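Local atomic coordinates of K5 lyase (Enterobacteria phage k1-5, PDB entry 2X3H), a protein that probably cleaves the K5 capsular polysaccharide (heparosan) of its bacterial host by beta-elimination, serving the phage as a trimeric tail-spike lyase. Residues T322-D327 / R354-N360; T383-V389 / S415-H421. One frame throughout, in Å; residues are numbered along the deposited sequence.

Interaction 1: T322-D327 / R354-N360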
ATOM      1  N   THR A 322       9.809   1.144 -14.875  1.00  4.46           N
ATOM      2  CA  THR A 322      10.900   0.364 -15.430  1.00  4.77           C
ATOM      3  C   THR A 322      11.842  -0.003 -14.293  1.00  5.24           C
ATOM      4  O   THR A 322      11.954   0.726 -13.302  1.00  5.21           O
ATOM      5  CB  THR A 322      11.673   1.118 -16.539  1.00  5.26           C
ATOM      6  OG1 THR A 322      12.558   2.075 -15.949  1.00  5.57           O
ATOM      7  CG2 THR A 322      10.691   1.816 -17.497  1.00  6.65           C
ATOM      8  N   VAL A 323      12.485  -1.155 -14.414  1.00  5.12           N
ATOM      9  CA  VAL A 323      13.437  -1.562 -13.385  1.00  5.26           C
ATOM     10  C   VAL A 323      14.570  -2.328 -14.035  1.00  5.05           C
ATOM     11  O   VAL A 323      14.334  -3.198 -14.891  1.00  5.52           O
ATOM     12  CB  VAL A 323      12.761  -2.394 -12.266  1.00  6.13           C
ATOM     13  CG1 VAL A 323      12.068  -3.628 -12.862  1.00  6.57           C
ATOM     14  CG2 VAL A 323      13.770  -2.804 -11.186  1.00  7.09           C
ATOM     15  N   GLU A 324      15.798  -2.008 -13.623  1.00  5.54           N
ATOM     16  CA  GLU A 324      16.984  -2.670 -14.176  1.00  6.07           C
ATOM     17  C   GLU A 324      17.708  -3.546 -13.140  1.00  6.26           C
ATOM     18  O   GLU A 324      18.496  -4.445 -13.496  1.00  7.86           O
ATOM     19  CB  GLU A 324      17.955  -1.621 -14.712  1.00  8.13           C
ATOM     20  CG  GLU A 324      19.055  -2.203 -15.578  1.00 11.59           C
ATOM     21  CD  GLU A 324      19.724  -1.141 -16.440  1.00 13.45           C
ATOM     22  OE1 GLU A 324      19.385   0.061 -16.285  1.00 14.37           O
ATOM     23  OE2 GLU A 324      20.582  -1.525 -17.275  1.00 15.16           O
ATOM     24  N   GLY A 325      17.445  -3.282 -11.862  1.00  5.55           N
ATOM     25  CA  GLY A 325      18.168  -3.928 -10.769  1.00  5.72           C
ATOM     26  C   GLY A 325      17.520  -5.195 -10.248  1.00  6.01           C
ATOM     27  O   GLY A 325      16.872  -5.935 -11.001  1.00  5.75           O
ATOM     28  N   SER A 326      17.682  -5.434  -8.946  1.00  5.27           N
ATOM     29  CA  SER A 326      17.269  -6.718  -8.359  1.00  6.51           C
ATOM     30  C   SER A 326      16.554  -6.586  -7.023  1.00  6.13           C
ATOM     31  O   SER A 326      16.820  -5.666  -6.240  1.00  4.75           O
ATOM     32  CB  SER A 326      18.483  -7.603  -8.162  1.00  8.87           C
ATOM     33  OG  SER A 326      19.346  -7.019  -7.219  1.00 12.85           O
ATOM     34  N   ASP A 327      15.653  -7.531  -6.766  1.00  5.82           N
ATOM     35  CA  ASP A 327      14.978  -7.647  -5.479  1.00  5.60           C
ATOM     36  C   ASP A 327      14.202  -6.391  -5.116  1.00  5.60           C
ATOM     37  O   ASP A 327      14.068  -6.066  -3.939  1.00  5.98           O
ATOM     38  CB  ASP A 327      15.983  -7.990  -4.378  1.00  7.29           C
ATOM     39  CG  ASP A 327      16.674  -9.305  -4.623  1.00 10.13           C
ATOM     40  OD1 ASP A 327      15.965 -10.329  -4.695  1.00 10.49           O
ATOM     41  OD2 ASP A 327      17.924  -9.311  -4.712  1.00 12.88           O
ATOM     42  N   ARG A 354       8.440  -2.816 -17.184  1.00  5.18           N
ATOM     43  CA  ARG A 354       9.518  -3.192 -18.096  1.00  5.21           C
ATOM     44  C   ARG A 354      10.726  -3.632 -17.293  1.00  5.24           C
ATOM     45  O   ARG A 354      11.216  -2.874 -16.459  1.00  5.32           O
ATOM     46  CB  ARG A 354       9.884  -2.002 -19.002  1.00  5.94           C
ATOM     47  CG  ARG A 354      11.038  -2.286 -19.944  1.00  6.06           C
ATOM     48  CD  ARG A 354      11.253  -1.116 -20.917  1.00  7.52           C
ATOM     49  NE  ARG A 354      12.345  -1.366 -21.853  1.00  9.65           N
ATOM     50  CZ  ARG A 354      12.638  -0.577 -22.882  1.00 10.88           C
ATOM     51  NH1 ARG A 354      11.909   0.515 -23.128  1.00 10.54           N
ATOM     52  NH2 ARG A 354      13.663  -0.884 -23.670  1.00 11.95           N
ATOM     53  N   PHE A 355      11.181  -4.860 -17.542  1.00  4.51           N
ATOM     54  CA  PHE A 355      12.296  -5.439 -16.811  1.00  4.87           C
ATOM     55  C   PHE A 355      13.495  -5.408 -17.729  1.00  5.38           C
ATOM     56  O   PHE A 355      13.613  -6.196 -18.673  1.00  5.38           O
ATOM     57  CB  PHE A 355      11.927  -6.850 -16.324  1.00  5.38           C
ATOM     58  CG  PHE A 355      10.732  -6.847 -15.396  1.00  5.41           C
ATOM     59  CD1 PHE A 355       9.449  -6.916 -15.910  1.00  5.44           C
ATOM     60  CD2 PHE A 355      10.890  -6.726 -14.025  1.00  6.39           C
ATOM     61  CE1 PHE A 355       8.338  -6.877 -15.048  1.00  6.28           C
ATOM     62  CE2 PHE A 355       9.800  -6.688 -13.169  1.00  6.23           C
ATOM     63  CZ  PHE A 355       8.522  -6.766 -13.685  1.00  6.56           C
ATOM     64  N   ILE A 356      14.368  -4.450 -17.445  1.00  5.63           N
ATOM     65  CA  ILE A 356      15.444  -4.075 -18.353  1.00  5.96           C
ATOM     66  C   ILE A 356      16.691  -4.911 -18.141  1.00  7.27           C
ATOM     67  O   ILE A 356      17.122  -5.128 -17.012  1.00  7.37           O
ATOM     68  CB  ILE A 356      15.852  -2.606 -18.123  1.00  6.41           C
ATOM     69  CG1 ILE A 356      14.679  -1.667 -18.392  1.00  6.12           C
ATOM     70  CG2 ILE A 356      17.086  -2.239 -18.953  1.00  6.74           C
ATOM     71  CD1 ILE A 356      14.947  -0.220 -17.993  1.00  7.91           C
ATOM     72  N   GLY A 357      17.285  -5.357 -19.237  1.00  6.75           N
ATOM     73  CA  GLY A 357      18.590  -6.007 -19.156  1.00  6.94           C
ATOM     74  C   GLY A 357      18.596  -7.243 -18.283  1.00  6.82           C
ATOM     75  O   GLY A 357      17.859  -8.190 -18.555  1.00  8.71           O
ATOM     76  N   THR A 358      19.423  -7.230 -17.238  1.00  6.98           N
ATOM     77  CA  THR A 358      19.538  -8.386 -16.349  1.00  6.84           C
ATOM     78  C   THR A 358      18.639  -8.279 -15.109  1.00  6.54           C
ATOM     79  O   THR A 358      18.822  -9.025 -14.134  1.00  7.18           O
ATOM     80  CB  THR A 358      20.987  -8.614 -15.877  1.00  9.40           C
ATOM     81  OG1 THR A 358      21.474  -7.439 -15.227  1.00 11.46           O
ATOM     82  CG2 THR A 358      21.882  -8.946 -17.052  1.00 10.46           C
ATOM     83  N   ALA A 359      17.674  -7.364 -15.151  1.00  5.26           N
ATOM     84  CA  ALA A 359      16.746  -7.196 -14.031  1.00  4.92           C
ATOM     85  C   ALA A 359      16.299  -8.561 -13.531  1.00  5.26           C
ATOM     86  O   ALA A 359      15.861  -9.406 -14.323  1.00  4.91           O
ATOM     87  CB  ALA A 359      15.543  -6.402 -14.477  1.00  5.23           C
ATOM     88  N   ASN A 360      16.353  -8.754 -12.218  1.00  4.81           N
ATOM     89  CA  ASN A 360      16.076 -10.062 -11.645  1.00  5.02           C
ATOM     90  C   ASN A 360      15.463 -10.018 -10.253  1.00  4.62           C
ATOM     91  O   ASN A 360      15.729  -9.109  -9.463  1.00  4.71           O
ATOM     92  CB  ASN A 360      17.358 -10.897 -11.606  1.00  5.65           C
ATOM     93  CG  ASN A 360      18.443 -10.269 -10.749  1.00  6.49           C
ATOM     94  OD1 ASN A 360      19.186  -9.378 -11.215  1.00  9.65           O
ATOM     95  ND2 ASN A 360      18.575 -10.741  -9.508  1.00  4.57           N
TER
HETATM   96  O   HOH W   1      20.236  -6.428 -12.674  1.00 16.07           O

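Interaction 2: T383-V389 / S415-H421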
ATOM      1  N   THR A 383      15.452 -12.312 -15.283  1.00  5.37           N
ATOM      2  CA  THR A 383      15.125 -13.601 -14.644  1.00  5.22           C
ATOM      3  C   THR A 383      14.388 -13.430 -13.313  1.00  4.65           C
ATOM      4  O   THR A 383      14.578 -12.443 -12.613  1.00  3.12           O
ATOM      5  CB  THR A 383      16.407 -14.427 -14.363  1.00  6.05           C
ATOM      6  OG1 THR A 383      17.255 -13.728 -13.439  1.00  6.90           O
ATOM      7  CG2 THR A 383      17.183 -14.688 -15.652  1.00  6.75           C
ATOM      8  N   ARG A 384      13.574 -14.427 -12.968  1.00  3.90           N
ATOM      9  CA  ARG A 384      12.944 -14.519 -11.639  1.00  3.80           C
ATOM     10  C   ARG A 384      12.098 -13.291 -11.279  1.00  4.25           C
ATOM     11  O   ARG A 384      11.942 -12.962 -10.106  1.00  3.63           O
ATOM     12  CB  ARG A 384      13.993 -14.819 -10.550  1.00  4.72           C
ATOM     13  CG  ARG A 384      14.655 -16.186 -10.697  1.00  6.58           C
ATOM     14  CD  ARG A 384      15.431 -16.523  -9.423  1.00  8.15           C
ATOM     15  NE  ARG A 384      14.476 -17.034  -8.453  1.00 12.36           N
ATOM     16  CZ  ARG A 384      14.662 -17.231  -7.170  1.00 14.90           C
ATOM     17  NH1 ARG A 384      15.806 -16.879  -6.578  1.00 17.56           N
ATOM     18  NH2 ARG A 384      13.669 -17.755  -6.458  1.00 12.06           N
ATOM     19  N   ASN A 385      11.546 -12.617 -12.289  1.00  3.17           N
ATOM     20  CA  ASN A 385      10.595 -11.515 -12.034  1.00  3.32           C
ATOM     21  C   ASN A 385       9.155 -12.027 -12.033  1.00  4.33           C
ATOM     22  O   ASN A 385       8.763 -12.757 -12.940  1.00  4.09           O
ATOM     23  CB  ASN A 385      10.765 -10.413 -13.082  1.00  3.80           C
ATOM     24  CG  ASN A 385      12.200  -9.939 -13.188  1.00  3.74           C
ATOM     25  OD1 ASN A 385      12.896 -10.211 -14.190  1.00  5.72           O
ATOM     26  ND2 ASN A 385      12.665  -9.235 -12.155  1.00  2.47           N
ATOM     27  N   PHE A 386       8.389 -11.658 -11.002  1.00  3.50           N
ATOM     28  CA  PHE A 386       7.012 -12.123 -10.831  1.00  4.24           C
ATOM     29  C   PHE A 386       6.075 -10.936 -10.957  1.00  4.50           C
ATOM     30  O   PHE A 386       6.209  -9.953 -10.212  1.00  3.94           O
ATOM     31  CB  PHE A 386       6.857 -12.794  -9.456  1.00  4.79           C
ATOM     32  CG  PHE A 386       5.454 -13.193  -9.106  1.00  5.61           C
ATOM     33  CD1 PHE A 386       4.605 -13.756 -10.054  1.00  7.38           C
ATOM     34  CD2 PHE A 386       5.002 -13.039  -7.800  1.00  7.09           C
ATOM     35  CE1 PHE A 386       3.305 -14.131  -9.700  1.00  7.16           C
ATOM     36  CE2 PHE A 386       3.711 -13.425  -7.447  1.00  7.89           C
ATOM     37  CZ  PHE A 386       2.866 -13.965  -8.410  1.00  7.22           C
ATOM     38  N   VAL A 387       5.163 -11.014 -11.930  1.00  3.66           N
ATOM     39  CA  VAL A 387       4.198  -9.938 -12.162  1.00  4.88           C
ATOM     40  C   VAL A 387       2.804 -10.464 -11.851  1.00  5.61           C
ATOM     41  O   VAL A 387       2.389 -11.486 -12.408  1.00  5.78           O
ATOM     42  CB  VAL A 387       4.235  -9.406 -13.621  1.00  5.29           C
ATOM     43  CG1 VAL A 387       3.078  -8.445 -13.868  1.00  6.93           C
ATOM     44  CG2 VAL A 387       5.566  -8.719 -13.906  1.00  5.83           C
ATOM     45  N   GLU A 388       2.093  -9.772 -10.961  1.00  4.85           N
ATOM     46  CA  GLU A 388       0.677 -10.042 -10.742  1.00  6.06           C
ATOM     47  C   GLU A 388      -0.151  -8.966 -11.406  1.00  4.95           C
ATOM     48  O   GLU A 388      -0.124  -7.812 -10.987  1.00  4.69           O
ATOM     49  CB  GLU A 388       0.347 -10.091  -9.248  1.00  8.38           C
ATOM     50  CG  GLU A 388       0.953 -11.272  -8.546  1.00 12.54           C
ATOM     51  CD  GLU A 388       0.231 -11.556  -7.253  1.00 15.30           C
ATOM     52  OE1 GLU A 388       0.490 -10.844  -6.258  1.00 15.37           O
ATOM     53  OE2 GLU A 388      -0.619 -12.476  -7.250  1.00 17.95           O
ATOM     54  N   VAL A 389      -0.863  -9.358 -12.461  1.00  4.22           N
ATOM     55  CA  VAL A 389      -1.813  -8.489 -13.137  1.00  5.34           C
ATOM     56  C   VAL A 389      -3.099  -8.567 -12.322  1.00  5.26           C
ATOM     57  O   VAL A 389      -3.885  -9.504 -12.483  1.00  6.13           O
ATOM     58  CB  VAL A 389      -2.015  -8.939 -14.599  1.00  4.73           C
ATOM     59  CG1 VAL A 389      -3.051  -8.068 -15.312  1.00  4.74           C
ATOM     60  CG2 VAL A 389      -0.682  -8.913 -15.350  1.00  6.20           C
ATOM     61  N   SER A 415      14.423 -22.463 -12.709  1.00  7.11           N
ATOM     62  CA  SER A 415      14.649 -21.597 -11.553  1.00  7.98           C
ATOM     63  C   SER A 415      14.937 -20.140 -11.959  1.00  7.58           C
ATOM     64  O   SER A 415      14.914 -19.239 -11.109  1.00  8.92           O
ATOM     65  CB  SER A 415      15.778 -22.137 -10.673  1.00  9.77           C
ATOM     66  OG  SER A 415      16.970 -22.227 -11.415  1.00 12.55           O
ATOM     67  N   ASN A 416      15.203 -19.907 -13.242  1.00  6.36           N
ATOM     68  CA  ASN A 416      15.405 -18.542 -13.744  1.00  6.61           C
ATOM     69  C   ASN A 416      14.140 -17.924 -14.365  1.00  5.61           C
ATOM     70  O   ASN A 416      14.158 -16.778 -14.820  1.00  5.28           O
ATOM     71  CB  ASN A 416      16.540 -18.511 -14.775  1.00  8.44           C
ATOM     72  CG  ASN A 416      17.887 -18.785 -14.161  1.00 10.93           C
ATOM     73  OD1 ASN A 416      18.684 -19.544 -14.718  1.00 16.01           O
ATOM     74  ND2 ASN A 416      18.142 -18.208 -13.008  1.00  9.49           N
ATOM     75  N   SER A 417      13.057 -18.690 -14.385  1.00  5.16           N
ATOM     76  CA  SER A 417      11.826 -18.260 -15.048  1.00  4.34           C
ATOM     77  C   SER A 417      11.281 -16.913 -14.556  1.00  4.26           C
ATOM     78  O   SER A 417      11.276 -16.634 -13.359  1.00  4.80           O
ATOM     79  CB  SER A 417      10.739 -19.322 -14.864  1.00  5.92           C
ATOM     80  OG  SER A 417       9.670 -19.102 -15.769  1.00  5.11           O
ATOM     81  N   ASN A 418      10.774 -16.108 -15.492  1.00  3.10           N
ATOM     82  CA  ASN A 418       9.855 -15.030 -15.126  1.00  2.90           C
ATOM     83  C   ASN A 418       8.456 -15.650 -15.003  1.00  3.80           C
ATOM     84  O   ASN A 418       8.228 -16.755 -15.498  1.00  4.11           O
ATOM     85  CB  ASN A 418       9.888 -13.898 -16.171  1.00  3.67           C
ATOM     86  CG  ASN A 418      11.215 -13.150 -16.187  1.00  4.86           C
ATOM     87  OD1 ASN A 418      11.774 -12.848 -15.130  1.00  5.28           O
ATOM     88  ND2 ASN A 418      11.724 -12.844 -17.388  1.00  5.24           N
ATOM     89  N   VAL A 419       7.523 -14.956 -14.356  1.00  2.96           N
ATOM     90  CA  VAL A 419       6.199 -15.519 -14.087  1.00  3.02           C
ATOM     91  C   VAL A 419       5.169 -14.398 -14.178  1.00  3.64           C
ATOM     92  O   VAL A 419       5.416 -13.281 -13.714  1.00  3.63           O
ATOM     93  CB  VAL A 419       6.132 -16.148 -12.677  1.00  3.55           C
ATOM     94  CG1 VAL A 419       4.688 -16.572 -12.326  1.00  4.91           C
ATOM     95  CG2 VAL A 419       7.116 -17.321 -12.561  1.00  3.89           C
ATOM     96  N   VAL A 420       4.022 -14.698 -14.787  1.00  3.09           N
ATOM     97  CA  VAL A 420       2.892 -13.757 -14.808  1.00  3.96           C
ATOM     98  C   VAL A 420       1.608 -14.449 -14.343  1.00  4.55           C
ATOM     99  O   VAL A 420       1.267 -15.508 -14.871  1.00  4.99           O
ATOM    100  CB  VAL A 420       2.661 -13.193 -16.224  1.00  4.35           C
ATOM    101  CG1 VAL A 420       1.485 -12.205 -16.237  1.00  5.27           C
ATOM    102  CG2 VAL A 420       3.942 -12.530 -16.738  1.00  5.34           C
ATOM    103  N   HIS A 421       0.929 -13.860 -13.356  1.00  4.61           N
ATOM    104  CA  HIS A 421      -0.420 -14.317 -12.944  1.00  5.25           C
ATOM    105  C   HIS A 421      -1.463 -13.256 -13.250  1.00  6.46           C
ATOM    106  O   HIS A 421      -1.186 -12.066 -13.129  1.00  6.18           O
ATOM    107  CB  HIS A 421      -0.464 -14.550 -11.433  1.00  6.30           C
ATOM    108  CG  HIS A 421       0.316 -15.737 -10.967  1.00  7.06           C
ATOM    109  ND1 HIS A 421       0.198 -16.227  -9.684  1.00  9.14           N
ATOM    110  CD2 HIS A 421       1.200 -16.543 -11.601  1.00  8.08           C
ATOM    111  CE1 HIS A 421       0.994 -17.273  -9.543  1.00  9.45           C
ATOM    112  NE2 HIS A 421       1.607 -17.490 -10.691  1.00  8.64           N
TER
HETATM  113  O   HOH W   2      -1.424 -15.327  -7.788  1.00 17.18           O

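Interaction 1: T322-D327 / R354-N360
V323 and I356 are joined by their backbones where two successive rungs of a right-handed parallel beta-helix, the tail-spike fold, leave their strands. V323 N gives a hydrogen bond to R354 O at 3.0 Å. I356 N returns one to V323 O at 2.8 Å, almost straight at 172°. Beyond this 354-360 bulges out in a type II' turn from I356 to A359, while 322-327 runs on. The turn is closed by A359 N on I356 O, with G357 at positive phi. Past it the register has shifted by two. N360 N then bonds to G325 O, and D327 N to N360 O.

The side chains pack around this break. V323 CG1 sits between its own backbone N and carbonyl carbon (chi1 57°). From there it meets F355 CD2 at 3.5 Å, obliquely to the ring. I356 spreads its two branches: CD1 reaches T322 CB at 3.8 Å, while CG2 lies against E324 CD, also at 3.8 Å. E324 has CG anti to its backbone N (chi1 -167°) and an extended chain, which lays CG and the carboxylate along I356 CG2. A359 CB rests against V323 O at 3.4 Å. T322 and R354 lie side by side on the sheet face away from V323 and F355.

Farther out, R354 stretches its chain fully to a salt bridge with E379, which also accepts a hydrogen bond from G357 N. The ring of F355 meets F378 inside the same chain. D327 OD1 makes a salt bridge to R394 of the second subunit, so this corner lies at the trimer interface. At the turn, a water bridges the rungs: it donates to E324 O at 2.8 Å and is hydrogen-bonded to T358 OG1 at 3.0 Å.

Interaction 2: T383-V389 / S415-H421
F386 points the edge of its ring at the face of H421. The ring planes stand at 77° and the centroids are 4.8 Å apart. F386 CE1 lies over the centre of the imidazole, 3.6 Å above its plane. With CG anti to the backbone N (chi1 174°), the phenyl ring also brings CD1 to V419 CG1 at 3.6 Å. A water in the imidazole plane binds H421 ND1 at 2.7 Å and donates to E388 OE2; E388 OE1 goes to Y363. Beneath these side chains, 386-389 and 419-421 pair as parallel strands of adjacent beta-helix rungs. Four backbone bonds join them, from V419 N on N385 O to V389 N on H421 O. V387 and V420 lie on the opposite face, and V389 CG2 meets V420 CG1. Before the strands, the N418 amide stands in for a backbone partner: OD1 accepts N385 N at 2.9 Å, in its carbonyl plane, while ND2 is held by T410 and S382. R384 N bonds to N416 O from above the carbonyl plane. R384 CG passes 3.1 Å from S415 O, and CD also lies against that oxygen.

From the N terminus, interaction 1 comes first: 322-327 pairs with 354-360 at the ends of strands 321-323 and 349-355, closing a loop of 26 residues. The chain then passes through strands 363-369 and 376-378. Interaction 2 follows, where 383-389 pairs with 415-421 and closes a loop of 25 residues. It joins strands 386-389 and 419-422, which belong to a different run of parallel strands, the one containing 363-369. The two loops are in series and neither nest nor cross. Between them 354-360 lies against 383-389: A359 O probably accepts a hydrogen bond from T383 N (3.1 Å), and N360 CB packs on T383 O. Both contacts touch the second subunit.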